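Local coordinates for probable mannosyltransferase KTR4 (Saccharomyces cerevisiae, PDB 5A07), which is a probable mannosyltransferase of the GT-A clan, modelled here with guanosine-5'-diphosphate and a manganese ion, at residues N66-L69 with A70-Q74; K73-Y76 with E77-L80; S300-P303 with K304-D307; T407-S410 with D411-N414; N416-A419 with T420-R423. One frame throughout, in Å; residues are numbered along the deposited sequence.

Contact 1 (N66-L69 with A70-Q74); sequences NEVL and AENKQ
V68 and N72, one helical turn apart, run side by side in the same direction, with CG1 of V68 3.6 Å from ND2 of N72. V68 places that methyl anti to its own nitrogen (chi1 169°), which swings it toward the following turn. The amide of N72 also leans back over the turn, its CG 3.2 Å from V68 O, while the N72 backbone nitrogen bonds to that same oxygen at 2.8 Å. On another flank L69 and K73 cross at a slant: the lysine bends at its third and fourth torsions, and its CE comes 4.0 Å from CG of L69. These are i to i+4 pairs of an alpha helix, residues 65-80, and the main-chain bonds from A70 to N66, E71 to E67 and K73 to L69 complete the pattern. Toward solvent, a water donates to E67 O at 2.7 Å and, more distantly, to OE2 of E71, tying the end of that extended side chain to the turn before it. Residues from elsewhere in the chain hold the polar ends: N72 ND2 gives to Q301 OE1, N72 OD1 accepts from R423 NH1, and K73 NZ forms a salt bridge with D413.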
loop_
_atom_site.group_PDB
_atom_site.type_symbol
_atom_site.label_atom_id
_atom_site.label_comp_id
_atom_site.label_asym_id
_atom_site.label_seq_id
_atom_site.Cartn_x
_atom_site.Cartn_y
_atom_site.Cartn_z
ATOM N N ASN B 66 13.203 -21.294 8.794
ATOM C CA ASN B 66 14.181 -20.561 9.567
ATOM C C ASN B 66 15.370 -20.178 8.778
ATOM O O ASN B 66 15.920 -19.118 8.994
ATOM C CB ASN B 66 14.679 -21.356 10.785
ATOM C CG ASN B 66 13.582 -21.644 11.757
ATOM O OD1 ASN B 66 12.831 -20.780 12.141
ATOM N ND2 ASN B 66 13.491 -22.880 12.155
ATOM N N GLU B 67 15.843 -21.064 7.921
ATOM C CA GLU B 67 16.938 -20.713 7.051
ATOM C C GLU B 67 16.481 -19.693 6.007
ATOM O O GLU B 67 17.221 -18.815 5.651
ATOM C CB GLU B 67 17.422 -21.955 6.317
ATOM C CG GLU B 67 18.124 -22.949 7.262
ATOM C CD GLU B 67 18.573 -24.261 6.551
ATOM O OE1 GLU B 67 18.136 -24.552 5.390
ATOM O OE2 GLU B 67 19.378 -25.002 7.172
ATOM N N VAL B 68 15.292 -19.885 5.494
ATOM C CA VAL B 68 14.695 -18.915 4.538
ATOM C C VAL B 68 14.662 -17.512 5.192
ATOM O O VAL B 68 15.079 -16.505 4.605
ATOM C CB VAL B 68 13.271 -19.389 4.161
ATOM C CG1 VAL B 68 12.545 -18.297 3.401
ATOM C CG2 VAL B 68 13.362 -20.602 3.277
ATOM N N LEU B 69 14.168 -17.438 6.431
ATOM C CA LEU B 69 14.075 -16.177 7.104
ATOM C C LEU B 69 15.477 -15.572 7.188
ATOM O O LEU B 69 15.675 -14.385 6.981
ATOM C CB LEU B 69 13.445 -16.374 8.487
ATOM C CG LEU B 69 13.409 -15.086 9.311
ATOM C CD1 LEU B 69 12.558 -14.007 8.645
ATOM C CD2 LEU B 69 12.889 -15.386 10.722
ATOM N N ALA B 70 16.488 -16.361 7.563
ATOM C CA ALA B 70 17.831 -15.790 7.734
ATOM C C ALA B 70 18.365 -15.237 6.425
ATOM O O ALA B 70 19.010 -14.205 6.375
ATOM C CB ALA B 70 18.813 -16.847 8.284
ATOM N N GLU B 71 18.156 -15.992 5.348
ATOM C CA GLU B 71 18.674 -15.558 4.034
ATOM C C GLU B 71 17.915 -14.296 3.532
ATOM O O GLU B 71 18.514 -13.442 2.928
ATOM C CB GLU B 71 18.524 -16.696 2.993
ATOM C CG GLU B 71 19.633 -17.731 3.202
ATOM C CD GLU B 71 19.640 -18.953 2.215
ATOM O OE1 GLU B 71 19.779 -18.709 1.023
ATOM O OE2 GLU B 71 19.602 -20.151 2.650
ATOM N N ASN B 72 16.609 -14.234 3.824
ATOM C CA ASN B 72 15.733 -13.081 3.448
ATOM C C ASN B 72 16.199 -11.831 4.227
ATOM O O ASN B 72 16.279 -10.767 3.649
ATOM C CB ASN B 72 14.253 -13.384 3.679
ATOM C CG ASN B 72 13.711 -14.369 2.673
ATOM O OD1 ASN B 72 14.395 -14.646 1.697
ATOM N ND2 ASN B 72 12.444 -14.769 2.798
ATOM N N LYS B 73 16.524 -11.976 5.516
ATOM C CA LYS B 73 17.036 -10.822 6.277
ATOM C C LYS B 73 18.340 -10.343 5.751
ATOM O O LYS B 73 18.610 -9.187 5.753
ATOM C CB LYS B 73 17.275 -11.198 7.736
ATOM C CG LYS B 73 16.037 -11.402 8.535
ATOM C CD LYS B 73 16.365 -11.303 10.041
ATOM C CE LYS B 73 16.232 -12.633 10.771
ATOM N NZ LYS B 73 15.633 -12.534 12.148
ATOM N N GLN B 74 19.195 -11.262 5.321
ATOM C CA GLN B 74 20.464 -10.859 4.776
ATOM C C GLN B 74 20.273 -10.114 3.478
ATOM O O GLN B 74 20.984 -9.123 3.223
ATOM C CB GLN B 74 21.400 -12.072 4.543
ATOM C CG GLN B 74 22.684 -11.667 3.852
ATOM C CD GLN B 74 23.715 -12.813 3.804
ATOM O OE1 GLN B 74 24.716 -12.734 3.105
ATOM N NE2 GLN B 74 23.459 -13.864 4.525
HETATM O O HOH W 1 19.696 -19.983 5.894
#

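Contact 2 (K73-Y76 with E77-L80); sequences KQLY and EEFL
Y76 and L80 make the main apolar contact, a CH-pi interaction in which CD2 of the leucine sits over one face of the phenol ring, 3.7 Å from the ring centroid of Y76 and 22° off its normal. The methyl is displaced toward the rim, nearest CE1, and CG of L80 lies 3.6 Å from Y76 OH. With CG anti to its own nitrogen (chi1 179°), the tyrosine directs its ring to the flank where L80 arrives a turn later. L75 and F79 form a second apolar pair, side by side and pointing the same way, CD1 of L75 being 4.0 Å from CE1 of F79.

Among the polar groups, the extended side chains of Q74 and E78 cross at a slant with their flat ends almost perpendicular. From its first torsion the glutamate leans toward the preceding turn, its CG 3.3 Å from Q74 O.

The backbone bonds are those of an alpha helix: E77 to K73, E78 to Q74, F79 to L75 and L80 to Y76, the last at 2.9 Å between L80 N and Y76 O. F79 N has a second, weak bond to Y76 O. In this last turn F79 O and L80 O accept from R375 and T389.

This is the C-terminal half of helix 65-80, which lies against helix 418-425: L75 packs on I422 and R423, F79 on I422, and Y76 on Q418.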
loop_
_atom_site.group_PDB
_atom_site.type_symbol
_atom_site.label_atom_id
_atom_site.label_comp_id
_atom_site.label_asym_id
_atom_site.label_seq_id
_atom_site.Cartn_x
_atom_site.Cartn_y
_atom_site.Cartn_z
ATOM N N LYS B 73 16.524 -11.976 5.516
ATOM C CA LYS B 73 17.036 -10.822 6.277
ATOM C C LYS B 73 18.340 -10.343 5.751
ATOM O O LYS B 73 18.610 -9.187 5.753
ATOM C CB LYS B 73 17.275 -11.198 7.736
ATOM C CG LYS B 73 16.037 -11.402 8.535
ATOM C CD LYS B 73 16.365 -11.303 10.041
ATOM C CE LYS B 73 16.232 -12.633 10.771
ATOM N NZ LYS B 73 15.633 -12.534 12.148
ATOM N N GLN B 74 19.195 -11.262 5.321
ATOM C CA GLN B 74 20.464 -10.859 4.776
ATOM C C GLN B 74 20.273 -10.114 3.478
ATOM O O GLN B 74 20.984 -9.123 3.223
ATOM C CB GLN B 74 21.400 -12.072 4.543
ATOM C CG GLN B 74 22.684 -11.667 3.852
ATOM C CD GLN B 74 23.715 -12.813 3.804
ATOM O OE1 GLN B 74 24.716 -12.734 3.105
ATOM N NE2 GLN B 74 23.459 -13.864 4.525
ATOM N N LEU B 75 19.402 -10.603 2.601
ATOM C CA LEU B 75 19.117 -9.905 1.331
ATOM C C LEU B 75 18.526 -8.494 1.570
ATOM O O LEU B 75 18.948 -7.511 0.997
ATOM C CB LEU B 75 18.182 -10.717 0.457
ATOM C CG LEU B 75 17.838 -10.018 -0.862
ATOM C CD1 LEU B 75 19.103 -9.856 -1.710
ATOM C CD2 LEU B 75 16.814 -10.797 -1.650
ATOM N N TYR B 76 17.586 -8.418 2.490
ATOM C CA TYR B 76 17.032 -7.117 2.927
ATOM C C TYR B 76 18.105 -6.185 3.406
ATOM O O TYR B 76 18.162 -5.051 3.011
ATOM C CB TYR B 76 15.936 -7.364 3.981
ATOM C CG TYR B 76 15.324 -6.109 4.516
ATOM C CD1 TYR B 76 14.313 -5.456 3.841
ATOM C CD2 TYR B 76 15.742 -5.576 5.726
ATOM C CE1 TYR B 76 13.722 -4.278 4.362
ATOM C CE2 TYR B 76 15.150 -4.441 6.261
ATOM C CZ TYR B 76 14.145 -3.791 5.576
ATOM O OH TYR B 76 13.693 -2.600 6.070
ATOM N N GLU B 77 18.938 -6.654 4.313
ATOM C CA GLU B 77 20.009 -5.874 4.835
ATOM C C GLU B 77 20.988 -5.368 3.782
ATOM O O GLU B 77 21.433 -4.225 3.842
ATOM C CB GLU B 77 20.737 -6.678 5.914
ATOM C CG GLU B 77 21.926 -5.960 6.494
ATOM C CD GLU B 77 22.697 -6.788 7.574
ATOM O OE1 GLU B 77 22.203 -6.930 8.719
ATOM O OE2 GLU B 77 23.841 -7.219 7.296
ATOM N N GLU B 78 21.300 -6.213 2.814
ATOM C CA GLU B 78 22.172 -5.786 1.735
ATOM C C GLU B 78 21.594 -4.643 0.990
ATOM O O GLU B 78 22.326 -3.785 0.473
ATOM C CB GLU B 78 22.430 -6.953 0.770
ATOM C CG GLU B 78 23.409 -7.952 1.396
ATOM C CD GLU B 78 23.486 -9.341 0.698
ATOM O OE1 GLU B 78 22.675 -9.672 -0.188
ATOM O OE2 GLU B 78 24.340 -10.154 1.133
ATOM N N PHE B 79 20.266 -4.592 0.877
ATOM C CA PHE B 79 19.715 -3.421 0.234
ATOM C C PHE B 79 19.674 -2.207 1.138
ATOM O O PHE B 79 20.026 -1.106 0.736
ATOM C CB PHE B 79 18.331 -3.726 -0.399
ATOM C CG PHE B 79 18.443 -4.328 -1.774
ATOM C CD1 PHE B 79 18.975 -5.576 -1.934
ATOM C CD2 PHE B 79 18.052 -3.632 -2.903
ATOM C CE1 PHE B 79 19.199 -6.109 -3.196
ATOM C CE2 PHE B 79 18.184 -4.182 -4.172
ATOM C CZ PHE B 79 18.777 -5.425 -4.304
ATOM N N LEU B 80 19.184 -2.395 2.353
ATOM C CA LEU B 80 18.993 -1.260 3.266
ATOM C C LEU B 80 20.301 -0.634 3.707
ATOM O O LEU B 80 20.349 0.597 3.918
ATOM C CB LEU B 80 18.148 -1.663 4.448
ATOM C CG LEU B 80 16.654 -1.493 4.303
ATOM C CD1 LEU B 80 16.226 -0.016 4.310
ATOM C CD2 LEU B 80 16.097 -2.145 3.033
#

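Contact 3 (S300-P303 with K304-D307); sequences SQNP and KNYD. With ACT (acetate ion), chain H.
P303 O accepts from D307 N at 3.0 Å, an i to i+4 bond of good geometry (158° at the hydrogen) and the firmest bond of the helix's first turn. The carboxylate of D307 turns back toward the same turn, with CG anti to its own carbonyl carbon (chi1 -73°) and 3.4 Å from P303 O. One residue earlier, at the end of the loop, N302 O receives two weak bonds, from N305 N at 3.0 Å with a bent angle and from Y306 N at 3.5 Å. N302 is the N-cap residue, but its side chain does no capping; instead ND2 reaches away to N414 O. P303 in the first turn is well suited to a helix start, since its nitrogen has no hydrogen to give.

Off the side of the helix, the hydroxyl of Y306 donates to an acetate ion, probably from the crystallisation liquor. The 2.4 Å between Y306 OH and ACT O is shorter than an ordinary hydrogen bond, and its exact length is doubtful. That oxygen lies at the ring edge, near its plane. K297 NZ also bonds to both the hydroxyl and the acetate.

Packing across the turn is slight: CB of N302 touches the N305 side chain, 3.8 Å from its CG, and CB of Y306 rests on P303 O.

Helix 303-308 is thus launched from a loop that follows helix 293-297 and leans on helix 65-80, with S300 on V68 and Q301 on V68 and L69, while P303, the first residue of its helix, touches P65, the first residue of helix 65-80.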
loop_
_atom_site.group_PDB
_atom_site.type_symbol
_atom_site.label_atom_id
_atom_site.label_comp_id
_atom_site.label_asym_id
_atom_site.label_seq_id
_atom_site.Cartn_x
_atom_site.Cartn_y
_atom_site.Cartn_z
ATOM N N SER B 300 7.655 -19.958 1.233
ATOM C CA SER B 300 8.835 -20.418 1.941
ATOM C C SER B 300 9.161 -19.820 3.313
ATOM O O SER B 300 9.877 -20.466 4.101
ATOM C CB SER B 300 10.064 -20.295 1.034
ATOM O OG SER B 300 10.362 -18.965 0.654
ATOM N N GLN B 301 8.750 -18.561 3.567
ATOM C CA GLN B 301 9.031 -17.965 4.818
ATOM C C GLN B 301 7.934 -18.218 5.819
ATOM O O GLN B 301 8.261 -18.468 6.969
ATOM C CB GLN B 301 9.192 -16.446 4.684
ATOM C CG GLN B 301 9.641 -15.760 5.955
ATOM C CD GLN B 301 10.040 -14.301 5.677
ATOM O OE1 GLN B 301 11.058 -14.027 5.037
ATOM N NE2 GLN B 301 9.241 -13.369 6.159
ATOM N N ASN B 302 6.682 -18.108 5.404
ATOM C CA ASN B 302 5.480 -18.337 6.240
ATOM C C ASN B 302 4.534 -19.330 5.567
ATOM O O ASN B 302 3.443 -18.979 5.115
ATOM C CB ASN B 302 4.713 -17.040 6.499
ATOM C CG ASN B 302 5.461 -16.118 7.369
ATOM O OD1 ASN B 302 5.875 -16.484 8.460
ATOM N ND2 ASN B 302 5.761 -14.978 6.870
ATOM N N PRO B 303 4.929 -20.629 5.563
ATOM C CA PRO B 303 4.145 -21.633 4.877
ATOM C C PRO B 303 2.740 -21.804 5.466
ATOM O O PRO B 303 1.808 -22.175 4.736
ATOM C CB PRO B 303 4.978 -22.927 5.065
ATOM C CG PRO B 303 5.988 -22.628 6.108
ATOM C CD PRO B 303 6.228 -21.151 6.017
ATOM N N LYS B 304 2.587 -21.522 6.728
ATOM C CA LYS B 304 1.239 -21.658 7.337
ATOM C C LYS B 304 0.302 -20.627 6.835
ATOM O O LYS B 304 -0.910 -20.878 6.745
ATOM C CB LYS B 304 1.300 -21.511 8.841
ATOM C CG LYS B 304 2.138 -22.541 9.547
ATOM C CD LYS B 304 2.463 -21.999 10.938
ATOM C CE LYS B 304 1.654 -22.666 12.020
ATOM N NZ LYS B 304 2.622 -23.520 12.768
ATOM N N ASN B 305 0.836 -19.439 6.457
ATOM C CA ASN B 305 -0.049 -18.422 5.772
ATOM C C ASN B 305 -0.596 -18.905 4.457
ATOM O O ASN B 305 -1.768 -18.724 4.124
ATOM C CB ASN B 305 0.680 -17.065 5.515
ATOM C CG ASN B 305 0.949 -16.280 6.776
ATOM O OD1 ASN B 305 0.924 -15.005 6.820
ATOM N ND2 ASN B 305 1.285 -16.973 7.777
ATOM N N TYR B 306 0.303 -19.475 3.671
ATOM C CA TYR B 306 -0.015 -19.958 2.369
ATOM C C TYR B 306 -1.024 -21.138 2.433
ATOM O O TYR B 306 -1.952 -21.219 1.649
ATOM C CB TYR B 306 1.294 -20.469 1.735
ATOM C CG TYR B 306 1.081 -20.962 0.317
ATOM C CD1 TYR B 306 0.658 -22.252 0.039
ATOM C CD2 TYR B 306 1.310 -20.149 -0.733
ATOM C CE1 TYR B 306 0.469 -22.685 -1.238
ATOM C CE2 TYR B 306 1.158 -20.579 -2.016
ATOM C CZ TYR B 306 0.762 -21.864 -2.276
ATOM O OH TYR B 306 0.522 -22.242 -3.585
ATOM N N ASP B 307 -0.830 -22.016 3.410
ATOM C CA ASP B 307 -1.773 -23.145 3.582
ATOM C C ASP B 307 -3.112 -22.680 4.057
ATOM O O ASP B 307 -4.109 -23.145 3.567
ATOM C CB ASP B 307 -1.271 -24.118 4.636
ATOM C CG ASP B 307 -0.130 -24.906 4.158
ATOM O OD1 ASP B 307 0.119 -24.998 2.907
ATOM O OD2 ASP B 307 0.543 -25.409 5.059
HETATM C C ACT H . -2.068 -23.866 -4.407
HETATM O O ACT H . -1.019 -24.127 -3.757
HETATM O OXT ACT H . -2.252 -22.831 -5.100
HETATM C CH3 ACT H . -3.211 -24.873 -4.358
#

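Contact 4 (T407-S410 with D411-N414); sequences TPWS and DLDN
D413 folds back over S410 from its first carbon: CB lies 3.3 Å from S410 O, and CG remains close, 3.4 Å from that oxygen. The side chain takes this course because CG stands anti to the carbonyl carbon, beside the backbone nitrogen (chi1 -74°). At the tip the two oxygens part company. OD1 meets the methyl CG2 of T407 at 3.6 Å, whereas OD2 passes 3.5 Å from CA of S410 and has K73 as its outside partner. The backbone of the same residue gives a hydrogen bond to S410 O at 3.0 Å, the donor standing well above the carbonyl plane. A matching i to i+3 bond, 2.8 Å from L412 N to W409 O, marks the short 3-10 turn on which D413 sits. L412 itself packs CD1 at the edge of the W409 indole, near its plane and 4.2 Å from CD1 of the tryptophan. T407 anchors the approach to the turn through OG1, which accepts weakly from W409 N and also bonds to P383 O. S410 O, an acceptor like OD2, gives the carboxylate no bond; the lysine's positive charge would offset that closeness and probably favours the anionic form, fastening the turn to helix 65-80.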
loop_
_atom_site.group_PDB
_atom_site.type_symbol
_atom_site.label_atom_id
_atom_site.label_comp_id
_atom_site.label_asym_id
_atom_site.label_seq_id
_atom_site.Cartn_x
_atom_site.Cartn_y
_atom_site.Cartn_z
ATOM N N THR B 407 12.212 -3.258 12.371
ATOM C CA THR B 407 11.392 -3.241 13.571
ATOM C C THR B 407 12.258 -3.511 14.812
ATOM O O THR B 407 13.262 -4.207 14.723
ATOM C CB THR B 407 10.275 -4.295 13.487
ATOM O OG1 THR B 407 9.436 -4.163 14.631
ATOM C CG2 THR B 407 10.799 -5.706 13.452
ATOM N N PRO B 408 11.894 -2.937 15.961
ATOM C CA PRO B 408 12.683 -3.208 17.167
ATOM C C PRO B 408 12.399 -4.582 17.783
ATOM O O PRO B 408 13.168 -5.024 18.636
ATOM C CB PRO B 408 12.276 -2.080 18.109
ATOM C CG PRO B 408 10.886 -1.666 17.693
ATOM C CD PRO B 408 10.798 -1.957 16.206
ATOM N N TRP B 409 11.309 -5.208 17.375
ATOM C CA TRP B 409 10.863 -6.477 17.891
ATOM C C TRP B 409 11.183 -7.606 16.874
ATOM O O TRP B 409 10.422 -7.861 15.934
ATOM C CB TRP B 409 9.356 -6.443 18.195
ATOM C CG TRP B 409 8.859 -5.192 18.949
ATOM C CD1 TRP B 409 7.842 -4.333 18.567
ATOM C CD2 TRP B 409 9.346 -4.687 20.177
ATOM N NE1 TRP B 409 7.695 -3.340 19.507
ATOM C CE2 TRP B 409 8.589 -3.558 20.506
ATOM C CE3 TRP B 409 10.323 -5.108 21.058
ATOM C CZ2 TRP B 409 8.820 -2.816 21.639
ATOM C CZ3 TRP B 409 10.547 -4.358 22.223
ATOM C CH2 TRP B 409 9.796 -3.237 22.505
ATOM N N SER B 410 12.267 -8.336 17.137
ATOM C CA SER B 410 12.789 -9.313 16.185
ATOM C C SER B 410 11.794 -10.441 15.925
ATOM O O SER B 410 11.854 -11.049 14.847
ATOM C CB SER B 410 14.138 -9.875 16.658
ATOM O OG SER B 410 13.838 -10.708 17.738
ATOM N N ASP B 411 10.841 -10.711 16.817
ATOM C CA ASP B 411 9.793 -11.660 16.517
ATOM C C ASP B 411 8.967 -11.290 15.310
ATOM O O ASP B 411 8.349 -12.134 14.712
ATOM C CB ASP B 411 8.808 -11.855 17.648
ATOM C CG ASP B 411 9.396 -12.705 18.812
ATOM O OD1 ASP B 411 10.589 -13.089 18.764
ATOM O OD2 ASP B 411 8.659 -12.967 19.799
ATOM N N LEU B 412 8.849 -10.012 15.001
ATOM C CA LEU B 412 8.081 -9.578 13.829
ATOM C C LEU B 412 8.943 -9.590 12.554
ATOM O O LEU B 412 8.418 -9.213 11.482
ATOM C CB LEU B 412 7.519 -8.150 14.047
ATOM C CG LEU B 412 6.623 -7.957 15.276
ATOM C CD1 LEU B 412 6.209 -6.492 15.333
ATOM C CD2 LEU B 412 5.421 -8.919 15.240
ATOM N N ASP B 413 10.223 -9.983 12.622
ATOM C CA ASP B 413 11.060 -10.017 11.378
ATOM C C ASP B 413 10.454 -10.892 10.325
ATOM O O ASP B 413 10.555 -10.580 9.111
ATOM C CB ASP B 413 12.498 -10.466 11.622
ATOM C CG ASP B 413 13.339 -9.380 12.305
ATOM O OD1 ASP B 413 13.078 -8.181 12.059
ATOM O OD2 ASP B 413 14.293 -9.764 13.011
ATOM N N ASN B 414 9.774 -11.954 10.729
ATOM C CA ASN B 414 9.121 -12.798 9.724
ATOM C C ASN B 414 7.844 -12.252 9.074
ATOM O O ASN B 414 7.270 -12.910 8.197
ATOM C CB ASN B 414 8.862 -14.213 10.277
ATOM C CG ASN B 414 7.759 -14.261 11.285
ATOM O OD1 ASN B 414 7.285 -13.260 11.829
ATOM N ND2 ASN B 414 7.378 -15.469 11.601
#

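Contact 5 (N416-A419 with T420-R423); sequences NCQA and TWIR
This is a buried local contact at the N-terminal end of helix 418-425, its first turn and a half, set between helix 65-80 and the strands 256-262 and 371-373. The entry is an Asx turn: OD1 of N416 accepts from Q418 N at 3.0 Å. C417 follows as the N-cap residue, and its carbonyl oxygen takes two weak bonds, from T420 N and W421 N. Regular alpha-helical bonding then sets in, with I422 N giving to Q418 O at 2.9 Å and R423 N to A419 O at 2.8 Å.

Among the side chains, SG of C417 lies 3.7 Å from CB of T420, and that sulfur is also tied to C315 in a disulfide. Q418 bends at its second torsion (chi2 71°), which carries its amide forward, over the following turn; NE2 comes 3.7 Å from CD1 of W421, the amide and indole planes 69° apart. I422 crosses Q418 at about a right angle, its CD1 4.0 Å from CG of the glutamine. The W421 ring goes on to edge-to-face stacks with W295, F258 and F317.

Polar ends are met outside the turn, T420 OG1 by D298 and R423 by N72. The disulfide and the Asx turn probably steady the start of the helix where the bonds to C417 O are weak, and the W421 stacks hold its next turn in the core.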
loop_
_atom_site.group_PDB
_atom_site.type_symbol
_atom_site.label_atom_id
_atom_site.label_comp_id
_atom_site.label_asym_id
_atom_site.label_seq_id
_atom_site.Cartn_x
_atom_site.Cartn_y
_atom_site.Cartn_z
ATOM N N ASN B 416 8.134 -9.402 7.364
ATOM C CA ASN B 416 8.724 -8.665 6.240
ATOM C C ASN B 416 8.684 -9.553 4.975
ATOM O O ASN B 416 9.200 -10.672 5.004
ATOM C CB ASN B 416 10.157 -8.319 6.569
ATOM C CG ASN B 416 10.730 -7.227 5.671
ATOM O OD1 ASN B 416 10.103 -6.786 4.699
ATOM N ND2 ASN B 416 11.920 -6.825 5.982
ATOM N N CYS B 417 8.038 -9.040 3.927
ATOM C CA CYS B 417 8.012 -9.704 2.630
ATOM C C CYS B 417 8.909 -9.042 1.617
ATOM O O CYS B 417 8.941 -9.427 0.461
ATOM C CB CYS B 417 6.576 -9.829 2.142
ATOM S SG CYS B 417 6.487 -11.042 0.789
ATOM N N GLN B 418 9.692 -8.040 2.026
ATOM C CA GLN B 418 10.449 -7.260 1.080
ATOM C C GLN B 418 11.504 -8.118 0.325
ATOM O O GLN B 418 11.728 -7.874 -0.855
ATOM C CB GLN B 418 11.091 -6.041 1.726
ATOM C CG GLN B 418 11.858 -5.120 0.763
ATOM C CD GLN B 418 10.907 -4.379 -0.151
ATOM O OE1 GLN B 418 9.916 -3.795 0.316
ATOM N NE2 GLN B 418 11.169 -4.401 -1.406
ATOM N N ALA B 419 12.127 -9.114 0.978
ATOM C CA ALA B 419 13.094 -9.982 0.306
ATOM C C ALA B 419 12.472 -10.706 -0.861
ATOM O O ALA B 419 13.113 -10.852 -1.893
ATOM C CB ALA B 419 13.712 -10.993 1.274
ATOM N N THR B 420 11.220 -11.140 -0.721
ATOM C CA THR B 420 10.508 -11.800 -1.812
ATOM C C THR B 420 10.299 -10.872 -3.018
ATOM O O THR B 420 10.550 -11.252 -4.170
ATOM C CB THR B 420 9.173 -12.403 -1.328
ATOM O OG1 THR B 420 9.466 -13.398 -0.360
ATOM C CG2 THR B 420 8.350 -12.998 -2.488
ATOM N N TRP B 421 9.924 -9.637 -2.746
ATOM C CA TRP B 421 9.763 -8.645 -3.784
ATOM C C TRP B 421 11.141 -8.351 -4.485
ATOM O O TRP B 421 11.210 -8.290 -5.729
ATOM C CB TRP B 421 9.199 -7.304 -3.159
ATOM C CG TRP B 421 8.904 -6.302 -4.205
ATOM C CD1 TRP B 421 9.726 -5.302 -4.663
ATOM C CD2 TRP B 421 7.739 -6.267 -5.018
ATOM N NE1 TRP B 421 9.146 -4.670 -5.693
ATOM C CE2 TRP B 421 7.919 -5.253 -5.937
ATOM C CE3 TRP B 421 6.569 -7.065 -5.080
ATOM C CZ2 TRP B 421 6.978 -4.942 -6.890
ATOM C CZ3 TRP B 421 5.588 -6.755 -6.047
ATOM C CH2 TRP B 421 5.818 -5.721 -6.953
ATOM N N ILE B 422 12.176 -8.199 -3.702
ATOM C CA ILE B 422 13.536 -7.973 -4.271
ATOM C C ILE B 422 13.942 -9.161 -5.138
ATOM O O ILE B 422 14.395 -8.982 -6.282
ATOM C CB ILE B 422 14.605 -7.760 -3.192
ATOM C CG1 ILE B 422 14.356 -6.428 -2.480
ATOM C CG2 ILE B 422 16.040 -7.744 -3.804
ATOM C CD1 ILE B 422 15.129 -6.255 -1.218
ATOM N N ARG B 423 13.768 -10.337 -4.606
ATOM C CA ARG B 423 14.221 -11.565 -5.305
ATOM C C ARG B 423 13.468 -11.829 -6.604
ATOM O O ARG B 423 14.079 -12.225 -7.608
ATOM C CB ARG B 423 14.087 -12.738 -4.368
ATOM C CG ARG B 423 14.456 -14.120 -4.970
ATOM C CD ARG B 423 14.287 -15.218 -3.940
ATOM N NE ARG B 423 15.202 -14.943 -2.877
ATOM C CZ ARG B 423 14.932 -14.802 -1.560
ATOM N NH1 ARG B 423 13.722 -15.002 -1.087
ATOM N NH2 ARG B 423 15.935 -14.478 -0.741
#

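How the contacts relate
Contacts 1 and 2 are successive parts of helix 65-80, sharing K73 and Q74, with centres 10 Å apart. Contact 5 lies nearest to contact 2, 9 Å between centres, where F79 CE1 meets I422 CG2 at 3.6 Å; it reaches contact 1 through N72 CB and A419 CB, 3.4 Å apart. Contact 4 joins the helix by the salt bridge from K73 NZ to D413 OD2, 3.2 Å. Contact 3 meets only the contact 1 part of it, and its Q301 bonds to N72, N414 and N416 of contacts 1, 4 and 5. No residue of the five contacts lines the nucleotide pocket; the L412 side chain of contact 4 is about 13 Å from the bound guanosine-5'-diphosphate.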